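Local atomic coordinates of proline dehydrogenase (Deinococcus radiodurans, PDB entry 4H6Q), a protein that catalyses the FAD-dependent oxidation of L-proline to delta-1-pyrroline-5-carboxylate, the first step in breaking proline down to glutamate, passing the electrons to a quinone. Residues Ala160-Ser169 against Leu184-Lys192; Asp69-Ala78 against Ser102-Glu110. All blocks are in the same frame, centred on the assembly; numbering follows the deposited sequence. Where two conformers were deposited one is given.

Contact 1: residues Ala160-Ser169 against Leu184-Lys192; sequences AEHVGTVLQS and LRPNIRMVK. With FAD (flavin-adenine dinucleotide), chain C.
Val166, Gln168, Arg189 and Val191 meet where two neighbouring parallel strands of the beta8-alpha8 barrel, 163-168 and 188-191, carry the flavin, an instance of how such barrels build their active sites from the inward side chains and C-terminal ends of strands. Backbone bonds run alternately across the pair: Thr165 N gives to Asn187 O, Arg189 N to Thr165 O at 2.9 Å, Leu167 N to Arg189 O, Val191 N to Leu167 O, and Ser169 N to Val191 O at 2.7 Å. On the flavin side, Val166 CG2 lies over one face of the Arg189 guanidinium, 3.5 Å from NH2, while Val166 CG1 packs against Val191 CG2. With CG anti to its backbone N (chi1 -180°) and a bend at chi3, Arg189 runs alongside Val166 and brings NH2 to FAD N5 at 3.1 Å; the bond is bent, 137° at the hydrogen. NH2 also forms a salt bridge with Asp137, and NH1 bonds Ser98, a second-shell hold on a residue that is probably catalytic, as in related enzymes. Val191 presses both methyls on the isoalloxazine, CG2 coming within 3.3 Å of FAD N1. Gln168, bent at chi2, sends NE2 almost straight (172°) to FAD O2 at 2.8 Å. The extended Lys192 reaches the diphosphate, NZ to FAD O1A at 2.8 Å, and is paired with Asp210 and Asp233. On the reverse face Leu167 packs on Ile188 CG2 and the sulfur of Met190. A water donating to Ala160 O and Val163 O and accepting from Asn187 N bridges the segments near their N-terminal ends. Helix 174-180 completes the beta-alpha-beta crossover; strand 133-136 flanks 163-168, strand 227-230 flanks 188-191, and helices 144-158 and 206-222 pack outside.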
loop_
_atom_site.group_PDB
_atom_site.type_symbol
_atom_site.label_atom_id
_atom_site.label_comp_id
_atom_site.label_asym_id
_atom_site.label_seq_id
_atom_site.Cartn_x
_atom_site.Cartn_y
_atom_site.Cartn_z
ATOM N N ALA A 160 6.097 6.605 14.450
ATOM C CA ALA A 160 5.555 7.039 13.143
ATOM C C ALA A 160 6.545 6.908 11.991
ATOM O O ALA A 160 6.149 6.915 10.841
ATOM C CB ALA A 160 5.027 8.487 13.234
ATOM N N GLU A 161 7.823 6.772 12.305
ATOM C CA GLU A 161 8.821 6.507 11.277
ATOM C C GLU A 161 8.804 5.073 10.734
ATOM O O GLU A 161 9.438 4.794 9.700
ATOM C CB GLU A 161 10.216 6.755 11.876
ATOM C CG GLU A 161 10.400 8.096 12.614
ATOM C CD GLU A 161 10.036 8.062 14.150
ATOM O OE1 GLU A 161 9.405 7.099 14.675
ATOM O OE2 GLU A 161 10.443 9.024 14.847
ATOM N N HIS A 162 8.073 4.181 11.396
ATOM C CA HIS A 162 8.165 2.764 11.067
ATOM C C HIS A 162 6.871 2.095 10.694
ATOM O O HIS A 162 6.931 0.948 10.216
ATOM C CB HIS A 162 8.860 1.957 12.189
ATOM C CG HIS A 162 10.258 2.406 12.452
ATOM N ND1 HIS A 162 11.285 2.203 11.555
ATOM C CD2 HIS A 162 10.765 3.166 13.437
ATOM C CE1 HIS A 162 12.395 2.772 12.020
ATOM N NE2 HIS A 162 12.094 3.374 13.150
ATOM N N VAL A 163 5.726 2.756 10.895
ATOM C CA VAL A 163 4.439 2.172 10.471
ATOM C C VAL A 163 3.575 3.293 9.975
ATOM O O VAL A 163 3.527 4.365 10.587
ATOM C CB VAL A 163 3.761 1.357 11.604
ATOM C CG1 VAL A 163 3.516 2.172 12.883
ATOM C CG2 VAL A 163 2.478 0.707 11.129
ATOM N N GLY A 164 2.898 3.052 8.853
ATOM C CA GLY A 164 1.992 3.986 8.210
ATOM C C GLY A 164 0.685 3.314 7.844
ATOM O O GLY A 164 0.528 2.093 8.058
ATOM N N THR A 165 -0.233 4.083 7.286
ATOM C CA THR A 165 -1.482 3.478 6.806
ATOM C C THR A 165 -1.997 4.239 5.578
ATOM O O THR A 165 -1.190 4.944 4.929
ATOM C CB THR A 165 -2.528 3.291 7.953
ATOM O OG1 THR A 165 -3.592 2.458 7.489
ATOM C CG2 THR A 165 -3.122 4.610 8.458
ATOM N N VAL A 166 -3.274 4.028 5.260
ATOM C CA VAL A 166 -3.878 4.456 4.000
ATOM C C VAL A 166 -5.258 5.046 4.304
ATOM O O VAL A 166 -5.970 4.529 5.182
ATOM C CB VAL A 166 -4.093 3.238 3.061
ATOM C CG1 VAL A 166 -4.796 3.646 1.771
ATOM C CG2 VAL A 166 -2.743 2.488 2.785
ATOM N N LEU A 167 -5.637 6.125 3.604
ATOM C CA LEU A 167 -7.023 6.606 3.638
ATOM C C LEU A 167 -7.550 6.693 2.234
ATOM O O LEU A 167 -6.828 7.112 1.277
ATOM C CB LEU A 167 -7.179 7.958 4.334
ATOM C CG LEU A 167 -6.851 7.926 5.830
ATOM C CD1 LEU A 167 -6.799 9.306 6.384
ATOM C CD2 LEU A 167 -7.852 7.088 6.624
ATOM N N GLN A 168 -8.828 6.321 2.114
ATOM C CA GLN A 168 -9.469 6.219 0.781
ATOM C C GLN A 168 -10.374 7.426 0.533
ATOM O O GLN A 168 -11.330 7.691 1.330
ATOM C CB GLN A 168 -10.306 4.929 0.661
ATOM C CG GLN A 168 -9.499 3.652 0.861
ATOM C CD GLN A 168 -10.263 2.581 1.573
ATOM O OE1 GLN A 168 -10.955 2.871 2.553
ATOM N NE2 GLN A 168 -10.078 1.338 1.172
ATOM N N SER A 169 -10.144 8.163 -0.553
ATOM C CA SER A 169 -10.896 9.411 -0.786
ATOM C C SER A 169 -12.351 9.179 -1.145
ATOM O O SER A 169 -13.157 10.123 -1.110
ATOM C CB SER A 169 -10.249 10.278 -1.871
ATOM O OG SER A 169 -10.507 9.767 -3.200
ATOM N N LEU A 184 -0.462 12.029 15.824
ATOM C CA LEU A 184 0.526 10.994 15.619
ATOM C C LEU A 184 1.580 11.392 14.571
ATOM O O LEU A 184 2.543 10.640 14.354
ATOM C CB LEU A 184 -0.167 9.691 15.098
ATOM C CG LEU A 184 -1.166 9.096 16.100
ATOM C CD1 LEU A 184 -1.840 7.902 15.423
ATOM C CD2 LEU A 184 -0.536 8.648 17.393
ATOM N N ARG A 185 1.377 12.532 13.883
ATOM C CA ARG A 185 2.222 12.965 12.738
ATOM C C ARG A 185 2.412 11.812 11.752
ATOM O O ARG A 185 3.544 11.450 11.394
ATOM C CB ARG A 185 3.616 13.476 13.246
ATOM C CG ARG A 185 3.593 14.467 14.413
ATOM C CD ARG A 185 3.175 15.802 13.885
ATOM N NE ARG A 185 3.826 16.130 12.612
ATOM C CZ ARG A 185 5.096 16.524 12.450
ATOM N NH1 ARG A 185 5.928 16.637 13.483
ATOM N NH2 ARG A 185 5.544 16.786 11.219
ATOM N N PRO A 186 1.319 11.192 11.298
ATOM C CA PRO A 186 1.458 9.893 10.619
ATOM C C PRO A 186 1.813 9.959 9.165
ATOM O O PRO A 186 1.434 10.932 8.454
ATOM C CB PRO A 186 0.063 9.303 10.758
ATOM C CG PRO A 186 -0.826 10.547 10.618
ATOM C CD PRO A 186 -0.091 11.647 11.387
ATOM N N ASN A 187 2.530 8.941 8.702
ATOM C CA ASN A 187 2.761 8.698 7.266
ATOM C C ASN A 187 1.479 8.038 6.723
ATOM O O ASN A 187 1.132 6.923 7.154
ATOM C CB ASN A 187 3.965 7.748 7.169
ATOM C CG ASN A 187 4.331 7.370 5.751
ATOM O OD1 ASN A 187 3.438 6.974 4.998
ATOM N ND2 ASN A 187 5.592 7.453 5.379
ATOM N N ILE A 188 0.794 8.721 5.794
ATOM C CA ILE A 188 -0.448 8.188 5.196
ATOM C C ILE A 188 -0.385 8.234 3.684
ATOM O O ILE A 188 -0.007 9.291 3.100
ATOM C CB ILE A 188 -1.695 8.940 5.728
ATOM C CG1 ILE A 188 -1.790 8.829 7.246
ATOM C CG2 ILE A 188 -2.964 8.298 5.105
ATOM C CD1 ILE A 188 -3.062 9.470 7.869
ATOM N N ARG A 189 -0.751 7.113 3.052
ATOM C CA ARG A 189 -0.956 7.003 1.610
ATOM C C ARG A 189 -2.412 7.385 1.289
ATOM O O ARG A 189 -3.329 6.804 1.876
ATOM C CB ARG A 189 -0.699 5.555 1.200
ATOM C CG ARG A 189 -0.886 5.318 -0.334
ATOM C CD ARG A 189 -1.109 3.827 -0.664
ATOM N NE ARG A 189 0.069 3.062 -0.277
ATOM C CZ ARG A 189 0.060 1.793 0.154
ATOM N NH1 ARG A 189 1.218 1.265 0.581
ATOM N NH2 ARG A 189 -1.069 1.066 0.087
ATOM N N MET A 190 -2.629 8.362 0.416
ATOM C CA MET A 190 -3.969 8.711 -0.051
ATOM C C MET A 190 -4.245 7.973 -1.341
ATOM O O MET A 190 -3.407 8.010 -2.264
ATOM C CB MET A 190 -4.098 10.207 -0.291
ATOM C CG MET A 190 -3.676 11.057 0.942
ATOM S SD MET A 190 -4.495 10.494 2.455
ATOM C CE MET A 190 -3.718 11.631 3.609
ATOM N N VAL A 191 -5.399 7.274 -1.393
ATOM C CA VAL A 191 -5.804 6.514 -2.583
ATOM C C VAL A 191 -7.251 6.890 -2.863
ATOM O O VAL A 191 -7.926 7.462 -1.998
ATOM C CB VAL A 191 -5.704 4.980 -2.338
ATOM C CG1 VAL A 191 -4.283 4.609 -1.920
ATOM C CG2 VAL A 191 -6.698 4.491 -1.281
ATOM N N LYS A 192 -7.756 6.560 -4.052
ATOM C CA LYS A 192 -9.192 6.743 -4.354
ATOM C C LYS A 192 -10.040 5.695 -3.625
ATOM O O LYS A 192 -10.996 6.063 -2.928
ATOM C CB LYS A 192 -9.434 6.759 -5.875
ATOM C CG LYS A 192 -8.797 7.969 -6.551
ATOM C CD LYS A 192 -9.252 8.096 -8.016
ATOM C CE LYS A 192 -8.404 9.184 -8.715
ATOM N NZ LYS A 192 -9.054 9.536 -10.037
HETATM P PA FAD C . -8.392 6.084 -11.807
HETATM O O1A FAD C . -9.245 7.356 -11.838
HETATM O O2A FAD C . -9.072 4.803 -11.546
HETATM O O5B FAD C . -7.560 5.854 -13.036
HETATM C C5B FAD C . -6.727 6.889 -13.532
HETATM C C4B FAD C . -5.963 6.490 -14.778
HETATM O O4B FAD C . -4.907 5.648 -14.374
HETATM C C3B FAD C . -6.740 5.668 -15.740
HETATM O O3B FAD C . -7.577 6.409 -16.613
HETATM C C2B FAD C . -5.650 4.937 -16.427
HETATM O O2B FAD C . -4.926 5.768 -17.309
HETATM C C1B FAD C . -4.769 4.585 -15.272
HETATM N N9A FAD C . -5.136 3.336 -14.605
HETATM C C8A FAD C . -5.522 3.185 -13.274
HETATM N N7A FAD C . -5.781 1.911 -12.977
HETATM C C5A FAD C . -5.528 1.175 -14.131
HETATM C C6A FAD C . -5.619 -0.167 -14.450
HETATM N N6A FAD C . -6.014 -1.140 -13.483
HETATM N N1A FAD C . -5.309 -0.544 -15.701
HETATM C C2A FAD C . -4.917 0.339 -16.641
HETATM N N3A FAD C . -4.818 1.654 -16.392
HETATM C C4A FAD C . -5.105 2.065 -15.161
HETATM N N1 FAD C . -6.960 1.410 -2.528
HETATM C C2 FAD C . -7.409 0.878 -1.360
HETATM O O2 FAD C . -8.708 0.842 -1.185
HETATM N N3 FAD C . -6.569 0.413 -0.384
HETATM C C4 FAD C . -5.189 0.453 -0.543
HETATM O O4 FAD C . -4.378 -0.027 0.422
HETATM C C4X FAD C . -4.653 1.010 -1.786
HETATM N N5 FAD C . -3.300 1.078 -2.000
HETATM C C5X FAD C . -2.870 1.651 -3.176
HETATM C C6 FAD C . -1.491 1.746 -3.421
HETATM C C7 FAD C . -1.023 2.359 -4.611
HETATM C C7M FAD C . 0.476 2.464 -4.879
HETATM C C8 FAD C . -1.966 2.866 -5.537
HETATM C C8M FAD C . -1.513 3.530 -6.809
HETATM C C9 FAD C . -3.343 2.734 -5.298
HETATM C C9A FAD C . -3.791 2.155 -4.127
HETATM N N10 FAD C . -5.179 2.070 -3.902
HETATM C C10 FAD C . -5.615 1.489 -2.737
HETATM C "C1'" FAD C . -6.154 2.613 -4.834
HETATM C "C2'" FAD C . -6.812 1.652 -5.775
HETATM O "O2'" FAD C . -5.850 0.637 -6.038
HETATM C "C3'" FAD C . -7.291 2.692 -6.817
HETATM O "O3'" FAD C . -8.622 3.096 -6.693
HETATM C "C4'" FAD C . -6.968 2.442 -8.238
HETATM O "O4'" FAD C . -5.588 2.356 -8.280
HETATM C "C5'" FAD C . -7.482 3.611 -9.064
HETATM O "O5'" FAD C . -6.435 4.103 -9.842
HETATM P P FAD C . -6.094 5.655 -9.942
HETATM O O1P FAD C . -5.983 6.492 -8.632
HETATM O O2P FAD C . -4.946 5.670 -10.987
HETATM O O3P FAD C . -7.281 6.339 -10.798
HETATM O O HOH W 1 3.362 7.055 10.537
HETATM O O HOH W 2 1.683 4.737 4.373
#

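Contact 2: residues Asp69-Ala78 against Ser102-Glu110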
loop_
_atom_site.group_PDB
_atom_site.type_symbol
_atom_site.label_atom_id
_atom_site.label_comp_id
_atom_site.label_asym_id
_atom_site.label_seq_id
_atom_site.Cartn_x
_atom_site.Cartn_y
_atom_site.Cartn_z
ATOM N N ASP A 69 -8.869 -17.316 6.344
ATOM C CA ASP A 69 -9.808 -17.773 7.373
ATOM C C ASP A 69 -9.178 -18.469 8.549
ATOM O O ASP A 69 -9.650 -18.336 9.683
ATOM C CB ASP A 69 -10.869 -18.698 6.783
ATOM C CG ASP A 69 -11.772 -17.975 5.819
ATOM O OD1 ASP A 69 -12.106 -16.799 6.123
ATOM O OD2 ASP A 69 -12.094 -18.530 4.742
ATOM N N SER A 70 -8.141 -19.243 8.297
ATOM C CA SER A 70 -7.527 -20.038 9.346
ATOM C C SER A 70 -6.500 -19.234 10.164
ATOM O O SER A 70 -5.586 -18.622 9.592
ATOM C CB SER A 70 -6.784 -21.152 8.619
ATOM O OG SER A 70 -5.800 -21.699 9.407
ATOM N N PRO A 71 -6.596 -19.259 11.510
ATOM C CA PRO A 71 -5.549 -18.589 12.315
ATOM C C PRO A 71 -4.142 -19.140 12.085
ATOM O O PRO A 71 -3.152 -18.382 12.093
ATOM C CB PRO A 71 -5.991 -18.815 13.772
ATOM C CG PRO A 71 -7.351 -19.346 13.746
ATOM C CD PRO A 71 -7.715 -19.772 12.329
ATOM N N ALA A 72 -4.034 -20.435 11.835
ATOM C CA ALA A 72 -2.738 -21.002 11.505
ATOM C C ALA A 72 -2.181 -20.381 10.206
ATOM O O ALA A 72 -1.005 -19.977 10.158
ATOM C CB ALA A 72 -2.847 -22.533 11.347
ATOM N N LYS A 73 -2.999 -20.357 9.142
ATOM C CA LYS A 73 -2.582 -19.784 7.856
ATOM C C LYS A 73 -2.288 -18.290 7.933
ATOM O O LYS A 73 -1.409 -17.784 7.230
ATOM C CB LYS A 73 -3.590 -20.092 6.745
ATOM C CG LYS A 73 -3.645 -21.618 6.436
ATOM C CD LYS A 73 -2.486 -21.927 5.499
ATOM C CE LYS A 73 -2.201 -23.395 5.262
ATOM N NZ LYS A 73 -0.955 -23.429 4.407
ATOM N N CYS A 74 -3.012 -17.575 8.792
ATOM C CA CYS A 74 -2.741 -16.148 9.007
ATOM C C CYS A 74 -1.334 -15.979 9.592
ATOM O O CYS A 74 -0.629 -15.019 9.260
ATOM C CB CYS A 74 -3.747 -15.542 10.009
ATOM S SG CYS A 74 -5.398 -15.268 9.295
ATOM N N THR A 75 -0.956 -16.856 10.518
ATOM C CA THR A 75 0.341 -16.739 11.176
ATOM C C THR A 75 1.450 -17.205 10.243
ATOM O O THR A 75 2.534 -16.587 10.195
ATOM C CB THR A 75 0.314 -17.468 12.549
ATOM O OG1 THR A 75 -0.801 -16.926 13.296
ATOM C CG2 THR A 75 1.601 -17.254 13.344
ATOM N N GLU A 76 1.203 -18.264 9.491
ATOM C CA GLU A 76 2.132 -18.654 8.415
ATOM C C GLU A 76 2.356 -17.519 7.425
ATOM O O GLU A 76 3.490 -17.279 6.954
ATOM C CB GLU A 76 1.603 -19.913 7.689
ATOM C CG GLU A 76 2.517 -20.408 6.564
ATOM C CD GLU A 76 1.933 -21.589 5.824
ATOM O OE1 GLU A 76 0.909 -22.160 6.252
ATOM O OE2 GLU A 76 2.492 -21.977 4.776
ATOM N N PHE A 77 1.291 -16.799 7.079
ATOM C CA PHE A 77 1.382 -15.695 6.117
ATOM C C PHE A 77 2.310 -14.630 6.735
ATOM O O PHE A 77 3.235 -14.148 6.066
ATOM C CB PHE A 77 -0.004 -15.102 5.825
ATOM C CG PHE A 77 0.009 -14.117 4.710
ATOM C CD1 PHE A 77 -0.438 -14.470 3.435
ATOM C CD2 PHE A 77 0.470 -12.800 4.929
ATOM C CE1 PHE A 77 -0.426 -13.543 2.375
ATOM C CE2 PHE A 77 0.497 -11.877 3.873
ATOM C CZ PHE A 77 0.026 -12.250 2.601
ATOM N N ALA A 78 2.077 -14.270 8.006
ATOM C CA ALA A 78 2.981 -13.319 8.678
ATOM C C ALA A 78 4.444 -13.792 8.677
ATOM O O ALA A 78 5.380 -12.979 8.464
ATOM C CB ALA A 78 2.497 -13.072 10.069
ATOM N N SER A 102 -6.147 -8.320 7.146
ATOM C CA SER A 102 -6.957 -9.528 6.976
ATOM C C SER A 102 -6.129 -10.740 6.530
ATOM O O SER A 102 -6.612 -11.879 6.613
ATOM C CB SER A 102 -8.057 -9.294 5.941
ATOM O OG SER A 102 -7.522 -9.367 4.630
ATOM N N SER A 103 -4.888 -10.542 6.079
ATOM C CA SER A 103 -4.017 -11.672 5.757
ATOM C C SER A 103 -3.320 -12.232 6.968
ATOM O O SER A 103 -2.813 -13.365 6.915
ATOM C CB SER A 103 -2.967 -11.335 4.714
ATOM O OG SER A 103 -1.991 -10.431 5.213
ATOM N N VAL A 104 -3.334 -11.494 8.099
ATOM C CA VAL A 104 -2.564 -11.940 9.258
ATOM C C VAL A 104 -3.403 -12.044 10.529
ATOM O O VAL A 104 -2.875 -12.143 11.639
ATOM C CB VAL A 104 -1.300 -11.076 9.459
ATOM C CG1 VAL A 104 -0.347 -11.307 8.304
ATOM C CG2 VAL A 104 -1.618 -9.585 9.643
ATOM N N GLY A 105 -4.735 -12.065 10.353
ATOM C CA GLY A 105 -5.612 -12.450 11.443
ATOM C C GLY A 105 -6.463 -11.398 12.105
ATOM O O GLY A 105 -7.062 -11.679 13.139
ATOM N N GLN A 106 -6.531 -10.192 11.535
ATOM C CA GLN A 106 -7.374 -9.153 12.089
ATOM C C GLN A 106 -8.799 -9.603 12.316
ATOM O O GLN A 106 -9.440 -10.086 11.406
ATOM C CB GLN A 106 -7.357 -7.951 11.142
ATOM C CG GLN A 106 -8.103 -6.723 11.709
ATOM C CD GLN A 106 -8.150 -5.616 10.710
ATOM O OE1 GLN A 106 -8.753 -5.757 9.626
ATOM N NE2 GLN A 106 -7.500 -4.502 11.017
ATOM N N GLY A 107 -9.281 -9.435 13.542
ATOM C CA GLY A 107 -10.639 -9.817 13.874
ATOM C C GLY A 107 -10.693 -11.162 14.552
ATOM O O GLY A 107 -11.785 -11.527 15.038
ATOM N N LYS A 108 -9.611 -11.917 14.618
ATOM C CA LYS A 108 -9.596 -13.199 15.305
ATOM C C LYS A 108 -8.855 -13.053 16.628
ATOM O O LYS A 108 -7.848 -12.380 16.722
ATOM C CB LYS A 108 -8.865 -14.241 14.443
ATOM C CG LYS A 108 -9.462 -14.397 13.043
ATOM C CD LYS A 108 -8.647 -15.339 12.175
ATOM C CE LYS A 108 -9.244 -15.425 10.781
ATOM N NZ LYS A 108 -10.624 -16.010 10.775
ATOM N N ASP A 109 -9.372 -13.697 17.650
ATOM C CA ASP A 109 -8.746 -13.696 18.947
ATOM C C ASP A 109 -7.837 -14.904 19.110
ATOM O O ASP A 109 -8.220 -16.036 18.795
ATOM C CB ASP A 109 -9.843 -13.781 20.020
ATOM C CG ASP A 109 -9.270 -13.764 21.410
ATOM O OD1 ASP A 109 -9.304 -12.672 22.029
ATOM O OD2 ASP A 109 -8.739 -14.824 21.856
ATOM N N GLU A 110 -6.630 -14.667 19.615
ATOM C CA GLU A 110 -5.732 -15.749 20.040
ATOM C C GLU A 110 -5.224 -15.384 21.420
ATOM O O GLU A 110 -4.600 -14.322 21.616
ATOM C CB GLU A 110 -4.548 -15.969 19.072
ATOM C CG GLU A 110 -4.869 -16.779 17.800
ATOM C CD GLU A 110 -5.357 -18.197 18.071
ATOM O OE1 GLU A 110 -4.976 -18.790 19.114
ATOM O OE2 GLU A 110 -6.128 -18.738 17.228
HETATM O O HOH W 3 -12.565 -15.022 8.308
#
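Phe77 and Ser103 make the aromatic part of a contact between the start of helix 71-90 and the loop after barrel strand 96-99, an example of a helix N-terminus gripped through mixed chemistry. Ser103 CB sits over the centre of the Phe77 ring, 3.7 Å from the centroid and 14° off its normal, a CH-pi contact. Its OG, set between backbone N and carbonyl carbon (chi1 69°), comes within 3.2 Å of Phe77 CE2 while bonding Lys100 O. Were Phe77 replaced by an alanine, the methylene of Ser103 would probably lose its aromatic cover and a gap would open beside Val104.

The apolar packing continues through Val104 CG1, which touches both Phe77 CD2 and Ala78 CB, each at 3.8 Å. Cys74 fits closely against the loop backbone: its SG lies 3.4 Å from Gly105 N, and its CA-H points to Ser103 O, a buried carbonyl that finds no conventional partner.

Polar bonding gathers at the helix start. Lys108 NZ gives a bond to Asp69 O at 2.7 Å, approaching tilted from the carbonyl plane, and a water links the same ammonium to Asp69 OD1. Ser70 is the N-cap, its OG accepting from Lys73 N (3.1 Å, 176°). Lys108 also closes the type II turn that begins at Gly105, its N bonding Gly105 O.

Around this join, helix 115-129 packs on Pro71, Thr75 and Ala78; Ser102 bonds Glu139 and Phe67, and Gln106 reaches Arg143, Thr147 and Gln150; strand 109-110 pairs antiparallel with 113-114.

Contacts 1 and 2 share one barrel but no secondary-structure element, and their centres lie 23 Å apart. Contact 1 is core: two adjacent strands joined by regular backbone bonding, with one face given to the cofactor and the other to apolar packing. Contact 2 is only partly buried, about 19 Å from the centre of the chain to its own centre, and joins a helix start to a loop, where a single direct hydrogen bond spans the segments, with a water bridge, a CH-pi contact and packing making up the remainder. Contact 1 shows a site built at the strands' C-terminal ends; contact 2 packs an outer helix on a loop, though one starting beside substrate-binding Lys100.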